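Local coordinates for ulvan Lyase-PL25 (Pseudoalteromonas sp. PLSV, PDB 5UAM), which cleaves ulvan, the sulfated rhamnose- and uronic-acid-containing polysaccharide of green seaweed cell walls, as a polysaccharide lyase of family 25, at residues 32-37 with 435-440; 213-218 with 241-246. All coordinates share one frame; numbering follows the deposited sequence.

Contact 1 (32-37 with 435-440); sequences NGVGNP and SDEGIK
Gly33 and Ile439 exchange a pair of backbone hydrogen bonds, forming an antiparallel hydrogen-bonded pair: Gly33 N to Ile439 O at 3.0 Å and Ile439 N to Gly33 O at 2.9 Å. Gly438 also faces Gly33, which makes a G1 beta bulge; its positive phi (64°) is easiest for glycine. Just beyond, Gly35 N bonds the carbonyl of Asp436 (N to O 2.8 Å), and Val34 CA lends a CA-H...O contact to the same oxygen. Gly35 too has positive phi, where the chain turns off the strand. Water bridges Asn32 O, weakly, to Gly438 N, and a second water donates to both Gly35 O and Ser435 O.

Apolar contact centres on Ile439. With CG1 anti to its carbonyl carbon (chi1 -65°) and the chain extended, Ile439 CD1 reaches Pro37 CG, its apolar partner, at 3.8 Å, and also lies 3.3 Å from the carbonyl oxygen Gly35 O. A side chain at Gly33 would collide with the proline ring and crowd Ile439 CB, so glycine suits that place.

Asp436 and Glu437 both form salt bridges with Lys95. Asn36, next after Gly35 and a probable substrate-binding residue, hydrogen-bonds Asn98 OD1 through its N. Strand 30-33 is an edge strand of the four-stranded sheet, beside 439-444, while Ala431 of the next strand, 428-433, packs against both Pro37 and Ile439.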
ATOM      1  N   ASN A  32      16.039  -8.979   9.411  1.00 14.78           N
ATOM      2  CA  ASN A  32      16.793  -8.764   8.178  1.00 16.10           C
ATOM      3  C   ASN A  32      16.100  -7.830   7.193  1.00 14.70           C
ATOM      4  O   ASN A  32      16.467  -7.817   6.019  1.00 16.91           O
ATOM      5  CB  ASN A  32      17.123 -10.092   7.489  1.00 17.13           C
ATOM      6  CG  ASN A  32      15.905 -10.829   7.010  1.00 19.07           C
ATOM      7  OD1 ASN A  32      14.768 -10.507   7.359  1.00 16.15           O
ATOM      8  ND2 ASN A  32      16.137 -11.847   6.167  1.00 25.27           N
ATOM      9  N   GLY A  33      15.151  -7.005   7.629  1.00 13.44           N
ATOM     10  CA  GLY A  33      14.559  -6.053   6.713  1.00 12.76           C
ATOM     11  C   GLY A  33      15.578  -5.042   6.218  1.00 15.45           C
ATOM     12  O   GLY A  33      16.568  -4.762   6.880  1.00 15.70           O
ATOM     13  N   VAL A  34      15.316  -4.473   5.029  1.00 13.42           N
ATOM     14  CA  VAL A  34      16.154  -3.414   4.476  1.00 13.96           C
ATOM     15  C   VAL A  34      15.297  -2.257   3.976  1.00 14.27           C
ATOM     16  O   VAL A  34      14.132  -2.422   3.607  1.00 13.92           O
ATOM     17  CB  VAL A  34      17.102  -3.865   3.340  1.00 15.03           C
ATOM     18  CG1 VAL A  34      17.909  -5.063   3.777  1.00 16.13           C
ATOM     19  CG2 VAL A  34      16.352  -4.153   2.061  1.00 15.77           C
ATOM     20  N   GLY A  35      15.916  -1.076   3.951  1.00 14.82           N
ATOM     21  CA  GLY A  35      15.261   0.092   3.361  1.00 13.69           C
ATOM     22  C   GLY A  35      13.996   0.447   4.113  1.00 16.03           C
ATOM     23  O   GLY A  35      14.014   0.624   5.333  1.00 15.68           O
ATOM     24  N   ASN A  36      12.889   0.583   3.385  1.00 14.99           N
ATOM     25  CA  ASN A  36      11.544   0.612   3.962  1.00 14.03           C
ATOM     26  C   ASN A  36      10.958  -0.769   3.727  1.00 13.56           C
ATOM     27  O   ASN A  36      10.604  -1.096   2.582  1.00 14.15           O
ATOM     28  CB  ASN A  36      10.657   1.653   3.270  1.00 15.34           C
ATOM     29  CG  ASN A  36      11.102   3.042   3.485  1.00 18.57           C
ATOM     30  OD1 ASN A  36      11.762   3.372   4.471  1.00 21.17           O
ATOM     31  ND2 ASN A  36      10.743   3.910   2.547  1.00 20.03           N
ATOM     32  N   PRO A  37      10.858  -1.639   4.733  1.00 12.39           N
ATOM     33  CA  PRO A  37      10.477  -3.022   4.433  1.00 12.35           C
ATOM     34  C   PRO A  37       9.004  -3.239   4.178  1.00 11.36           C
ATOM     35  O   PRO A  37       8.639  -4.322   3.705  1.00 11.97           O
ATOM     36  CB  PRO A  37      10.916  -3.797   5.675  1.00 14.38           C
ATOM     37  CG  PRO A  37      12.001  -2.984   6.267  1.00 13.90           C
ATOM     38  CD  PRO A  37      11.595  -1.543   6.003  1.00 12.72           C
ATOM     39  N   SER A 435      19.024   1.639  11.111  1.00 21.34           N
ATOM     40  CA  SER A 435      19.775   1.872   9.889  1.00 20.69           C
ATOM     41  C   SER A 435      18.938   1.350   8.740  1.00 21.29           C
ATOM     42  O   SER A 435      17.748   1.081   8.890  1.00 22.48           O
ATOM     43  CB  SER A 435      21.136   1.199   9.942  1.00 26.51           C
ATOM     44  OG  SER A 435      20.970  -0.187   9.911  1.00 27.62           O
ATOM     45  N   ASP A 436      19.545   1.218   7.569  1.00 22.90           N
ATOM     46  CA  ASP A 436      18.777   0.710   6.441  1.00 20.17           C
ATOM     47  C   ASP A 436      18.968  -0.780   6.200  1.00 20.02           C
ATOM     48  O   ASP A 436      18.445  -1.302   5.215  1.00 17.95           O
ATOM     49  CB  ASP A 436      19.032   1.536   5.183  1.00 27.18           C
ATOM     50  CG  ASP A 436      20.463   1.578   4.787  1.00 31.00           C
ATOM     51  OD1 ASP A 436      21.297   0.864   5.381  1.00 30.05           O
ATOM     52  OD2 ASP A 436      20.763   2.362   3.856  1.00 43.33           O
ATOM     53  N   GLU A 437      19.638  -1.495   7.100  1.00 18.56           N
ATOM     54  CA  GLU A 437      19.718  -2.949   7.021  1.00 17.73           C
ATOM     55  C   GLU A 437      19.519  -3.533   8.410  1.00 19.76           C
ATOM     56  O   GLU A 437      19.534  -2.821   9.411  1.00 18.94           O
ATOM     57  CB  GLU A 437      21.024  -3.426   6.394  1.00 22.38           C
ATOM     58  CG  GLU A 437      21.291  -2.867   4.992  1.00 21.63           C
ATOM     59  CD  GLU A 437      22.589  -3.384   4.411  1.00 31.05           C
ATOM     60  OE1 GLU A 437      22.862  -4.593   4.545  1.00 32.03           O
ATOM     61  OE2 GLU A 437      23.346  -2.582   3.840  1.00 33.86           O
ATOM     62  N   GLY A 438      19.293  -4.845   8.463  1.00 16.70           N
ATOM     63  CA  GLY A 438      19.107  -5.499   9.752  1.00 16.85           C
ATOM     64  C   GLY A 438      17.885  -5.034  10.513  1.00 16.54           C
ATOM     65  O   GLY A 438      17.897  -4.977  11.749  1.00 18.15           O
ATOM     66  N   ILE A 439      16.815  -4.706   9.803  1.00 14.33           N
ATOM     67  CA  ILE A 439      15.653  -4.087  10.409  1.00 13.21           C
ATOM     68  C   ILE A 439      14.770  -5.150  11.043  1.00 14.36           C
ATOM     69  O   ILE A 439      14.396  -6.143  10.399  1.00 14.71           O
ATOM     70  CB  ILE A 439      14.878  -3.276   9.353  1.00 12.92           C
ATOM     71  CG1 ILE A 439      15.727  -2.113   8.869  1.00 14.44           C
ATOM     72  CG2 ILE A 439      13.554  -2.764   9.929  1.00 14.69           C
ATOM     73  CD1 ILE A 439      15.175  -1.396   7.678  1.00 15.87           C
ATOM     74  N   LYS A 440      14.417  -4.930  12.305  1.00 15.81           N
ATOM     75  CA  LYS A 440      13.558  -5.847  13.040  1.00 15.56           C
ATOM     76  C   LYS A 440      12.103  -5.669  12.634  1.00 14.00           C
ATOM     77  O   LYS A 440      11.602  -4.543  12.483  1.00 13.72           O
ATOM     78  CB  LYS A 440      13.727  -5.658  14.544  1.00 15.22           C
ATOM     79  CG  LYS A 440      15.096  -6.078  15.015  1.00 17.68           C
ATOM     80  CD  LYS A 440      15.234  -5.869  16.523  1.00 20.88           C
ATOM     81  CE  LYS A 440      16.595  -6.297  17.042  1.00 26.58           C
ATOM     82  NZ  LYS A 440      17.662  -5.353  16.623  1.00 27.10           N
TER
HETATM   83  O   HOH W   1      19.231  -6.867   6.332  1.00 17.24           O
HETATM   84  O   HOH W   2      15.702   2.156   6.892  1.00 22.60           O

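Contact 2 (213-218 with 241-246); sequences TDIDAV and VCWDGG. With ZN (zinc ion), chain D.
Val241 meets Ile215 and Ala217 through its CG1, which lies 4.0 Å from Ile215 CD1 and leans over one face of the Trp243 ring near its rim. Branched and apolar, it fits between these neighbours. Cys242 pairs with Val218 by two backbone bonds, Val218 N to Cys242 O at 2.9 Å and the longer Cys242 N to Val218 O at 3.2 Å. Cys242 O also accepts from Arg185 NH2. Its side chain lies on the same face as Val218, opposite Ala217 and Trp243; SG, anti to the backbone N (chi1 -172°), binds the zinc ion at 2.3 Å, and His184, His240 and His254 complete the site. This is the open end of the beta hairpin of strands 217-227 and 232-243 in the propeller-fold enzyme, so this zinc ligand is itself a paired residue of the ladder. Trp243 stands across from Ala217 in a non-hydrogen-bonded pair, where the small methyl leaves room for the indole; Ala217 CB lies 4.0 Å from Trp243 CE3, and Ile215 CD1 3.8 Å from Trp243 CH2. Trp243 NE1 hydrogen-bonds Glu257 OE1. Asp244 ends the pairing with a nearly straight bond (171°) from its N to Asp216 O, 3.0 Å away, the carbonyl being presented by an inverse gamma turn centred on Asp216. Its carboxylate, beside that carbonyl, is claimed by Arg185 and Arg211; an alanine here would probably leave both guanidinium groups without this anionic mate.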
ATOM      1  N   THR A 213      -2.856  20.378 -21.455  1.00 28.05           N
ATOM      2  CA  THR A 213      -2.895  21.402 -22.491  1.00 30.52           C
ATOM      3  C   THR A 213      -2.712  22.813 -21.947  1.00 31.82           C
ATOM      4  O   THR A 213      -2.609  23.751 -22.740  1.00 34.05           O
ATOM      5  CB  THR A 213      -4.218  21.331 -23.263  1.00 35.65           C
ATOM      6  OG1 THR A 213      -5.311  21.523 -22.351  1.00 35.51           O
ATOM      7  CG2 THR A 213      -4.363  19.965 -23.940  1.00 33.13           C
ATOM      8  N   ASP A 214      -2.663  22.982 -20.622  1.00 30.56           N
ATOM      9  CA  ASP A 214      -2.574  24.302 -20.006  1.00 31.79           C
ATOM     10  C   ASP A 214      -1.225  24.598 -19.370  1.00 32.04           C
ATOM     11  O   ASP A 214      -0.888  25.774 -19.200  1.00 34.20           O
ATOM     12  CB  ASP A 214      -3.664  24.449 -18.931  1.00 30.62           C
ATOM     13  CG  ASP A 214      -3.571  23.383 -17.837  1.00 35.38           C
ATOM     14  OD1 ASP A 214      -3.289  22.194 -18.128  1.00 28.14           O
ATOM     15  OD2 ASP A 214      -3.800  23.742 -16.663  1.00 34.41           O
ATOM     16  N   ILE A 215      -0.456  23.569 -19.003  1.00 31.01           N
ATOM     17  CA  ILE A 215       0.854  23.719 -18.378  1.00 33.57           C
ATOM     18  C   ILE A 215       1.771  22.631 -18.924  1.00 36.30           C
ATOM     19  O   ILE A 215       1.320  21.653 -19.520  1.00 30.96           O
ATOM     20  CB  ILE A 215       0.777  23.615 -16.839  1.00 32.14           C
ATOM     21  CG1 ILE A 215       0.181  22.266 -16.404  1.00 28.24           C
ATOM     22  CG2 ILE A 215      -0.050  24.772 -16.275  1.00 33.88           C
ATOM     23  CD1 ILE A 215       0.226  22.038 -14.890  1.00 27.65           C
ATOM     24  N   ASP A 216       3.076  22.808 -18.704  1.00 31.10           N
ATOM     25  CA  ASP A 216       4.085  21.868 -19.207  1.00 31.01           C
ATOM     26  C   ASP A 216       4.284  20.727 -18.206  1.00 34.04           C
ATOM     27  O   ASP A 216       5.296  20.612 -17.508  1.00 28.73           O
ATOM     28  CB  ASP A 216       5.393  22.598 -19.486  1.00 33.29           C
ATOM     29  CG  ASP A 216       5.292  23.560 -20.648  1.00 41.40           C
ATOM     30  OD1 ASP A 216       4.565  23.254 -21.614  1.00 46.11           O
ATOM     31  OD2 ASP A 216       5.948  24.623 -20.595  1.00 43.16           O
ATOM     32  N   ALA A 217       3.277  19.861 -18.150  1.00 29.41           N
ATOM     33  CA  ALA A 217       3.251  18.753 -17.209  1.00 25.09           C
ATOM     34  C   ALA A 217       2.375  17.654 -17.786  1.00 25.18           C
ATOM     35  O   ALA A 217       1.651  17.852 -18.768  1.00 26.28           O
ATOM     36  CB  ALA A 217       2.721  19.203 -15.845  1.00 25.48           C
ATOM     37  N   VAL A 218       2.446  16.489 -17.152  1.00 22.84           N
ATOM     38  CA  VAL A 218       1.701  15.302 -17.552  1.00 24.27           C
ATOM     39  C   VAL A 218       0.815  14.893 -16.385  1.00 22.15           C
ATOM     40  O   VAL A 218       1.237  14.950 -15.223  1.00 22.04           O
ATOM     41  CB  VAL A 218       2.672  14.165 -17.941  1.00 22.65           C
ATOM     42  CG1 VAL A 218       1.938  12.846 -18.170  1.00 22.12           C
ATOM     43  CG2 VAL A 218       3.461  14.557 -19.177  1.00 29.47           C
ATOM     44  N   VAL A 241       1.027  16.220 -10.258  1.00 20.07           N
ATOM     45  CA  VAL A 241       1.410  17.181 -11.293  1.00 21.02           C
ATOM     46  C   VAL A 241       2.826  16.798 -11.700  1.00 22.19           C
ATOM     47  O   VAL A 241       3.784  17.118 -10.995  1.00 22.87           O
ATOM     48  CB  VAL A 241       1.377  18.626 -10.784  1.00 23.46           C
ATOM     49  CG1 VAL A 241       1.549  19.593 -11.967  1.00 26.38           C
ATOM     50  CG2 VAL A 241       0.122  18.929  -9.962  1.00 28.65           C
ATOM     51  N   CYS A 242       2.974  16.120 -12.830  1.00 21.60           N
ATOM     52  CA  CYS A 242       4.270  15.583 -13.224  1.00 22.46           C
ATOM     53  C   CYS A 242       4.917  16.575 -14.187  1.00 24.73           C
ATOM     54  O   CYS A 242       4.729  16.528 -15.407  1.00 22.91           O
ATOM     55  CB  CYS A 242       4.117  14.184 -13.806  1.00 21.22           C
ATOM     56  SG  CYS A 242       5.705  13.383 -14.090  1.00 22.04           S
ATOM     57  N   TRP A 243       5.707  17.483 -13.623  1.00 22.78           N
ATOM     58  CA  TRP A 243       6.242  18.615 -14.367  1.00 25.82           C
ATOM     59  C   TRP A 243       7.375  18.192 -15.293  1.00 27.40           C
ATOM     60  O   TRP A 243       8.200  17.343 -14.939  1.00 27.73           O
ATOM     61  CB  TRP A 243       6.803  19.651 -13.391  1.00 26.61           C
ATOM     62  CG  TRP A 243       5.771  20.432 -12.631  1.00 27.49           C
ATOM     63  CD1 TRP A 243       5.372  20.234 -11.331  1.00 28.51           C
ATOM     64  CD2 TRP A 243       5.016  21.542 -13.118  1.00 27.38           C
ATOM     65  NE1 TRP A 243       4.420  21.168 -10.987  1.00 26.78           N
ATOM     66  CE2 TRP A 243       4.182  21.977 -12.066  1.00 27.81           C
ATOM     67  CE3 TRP A 243       4.960  22.213 -14.342  1.00 29.33           C
ATOM     68  CZ2 TRP A 243       3.312  23.063 -12.204  1.00 29.92           C
ATOM     69  CZ3 TRP A 243       4.094  23.293 -14.471  1.00 33.09           C
ATOM     70  CH2 TRP A 243       3.272  23.689 -13.416  1.00 29.80           C
ATOM     71  N   ASP A 244       7.419  18.805 -16.474  1.00 27.51           N
ATOM     72  CA  ASP A 244       8.580  18.681 -17.341  1.00 29.21           C
ATOM     73  C   ASP A 244       9.781  19.328 -16.662  1.00 33.95           C
ATOM     74  O   ASP A 244       9.641  20.258 -15.860  1.00 33.66           O
ATOM     75  CB  ASP A 244       8.352  19.423 -18.668  1.00 31.03           C
ATOM     76  CG  ASP A 244       7.319  18.757 -19.561  1.00 34.21           C
ATOM     77  OD1 ASP A 244       6.865  17.629 -19.257  1.00 32.23           O
ATOM     78  OD2 ASP A 244       6.970  19.381 -20.584  1.00 35.85           O
ATOM     79  N   GLY A 245      10.974  18.863 -17.019  1.00 36.06           N
ATOM     80  CA  GLY A 245      12.182  19.502 -16.528  1.00 39.02           C
ATOM     81  C   GLY A 245      12.196  20.985 -16.840  1.00 44.47           C
ATOM     82  O   GLY A 245      11.814  21.393 -17.942  1.00 40.25           O
ATOM     83  N   GLY A 246      12.623  21.799 -15.874  1.00 39.55           N
ATOM     84  CA  GLY A 246      12.696  23.235 -16.042  1.00 42.46           C
ATOM     85  C   GLY A 246      11.372  23.966 -16.018  1.00 41.84           C
ATOM     86  O   GLY A 246      11.366  25.199 -16.113  1.00 43.44           O
TER
HETATM   87 ZN    ZN D 502       6.404  12.952 -11.956  1.00 20.80          ZN

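The two contacts lie far apart, their centres about 35 Å from each other and their nearest atoms about 20 Å, and they share no sheet. Contact 1 joins residues almost 400 positions apart, pairing strand 30-33 near the start of the modelled chain with strand 439-444 near its end. This early strand thus completes a four-stranded antiparallel sheet with three late ones, the ring closure familiar in beta propellers. Contact 2 falls within that long span and is local, linking neighbouring strands 217-227 and 232-243 of one hairpin. Contact 1 closes the chain beside a probable substrate-binding residue; contact 2, farther from the chain centre, carries a zinc ligand, whose fellow ligands His184 and His254 probably also bind substrate.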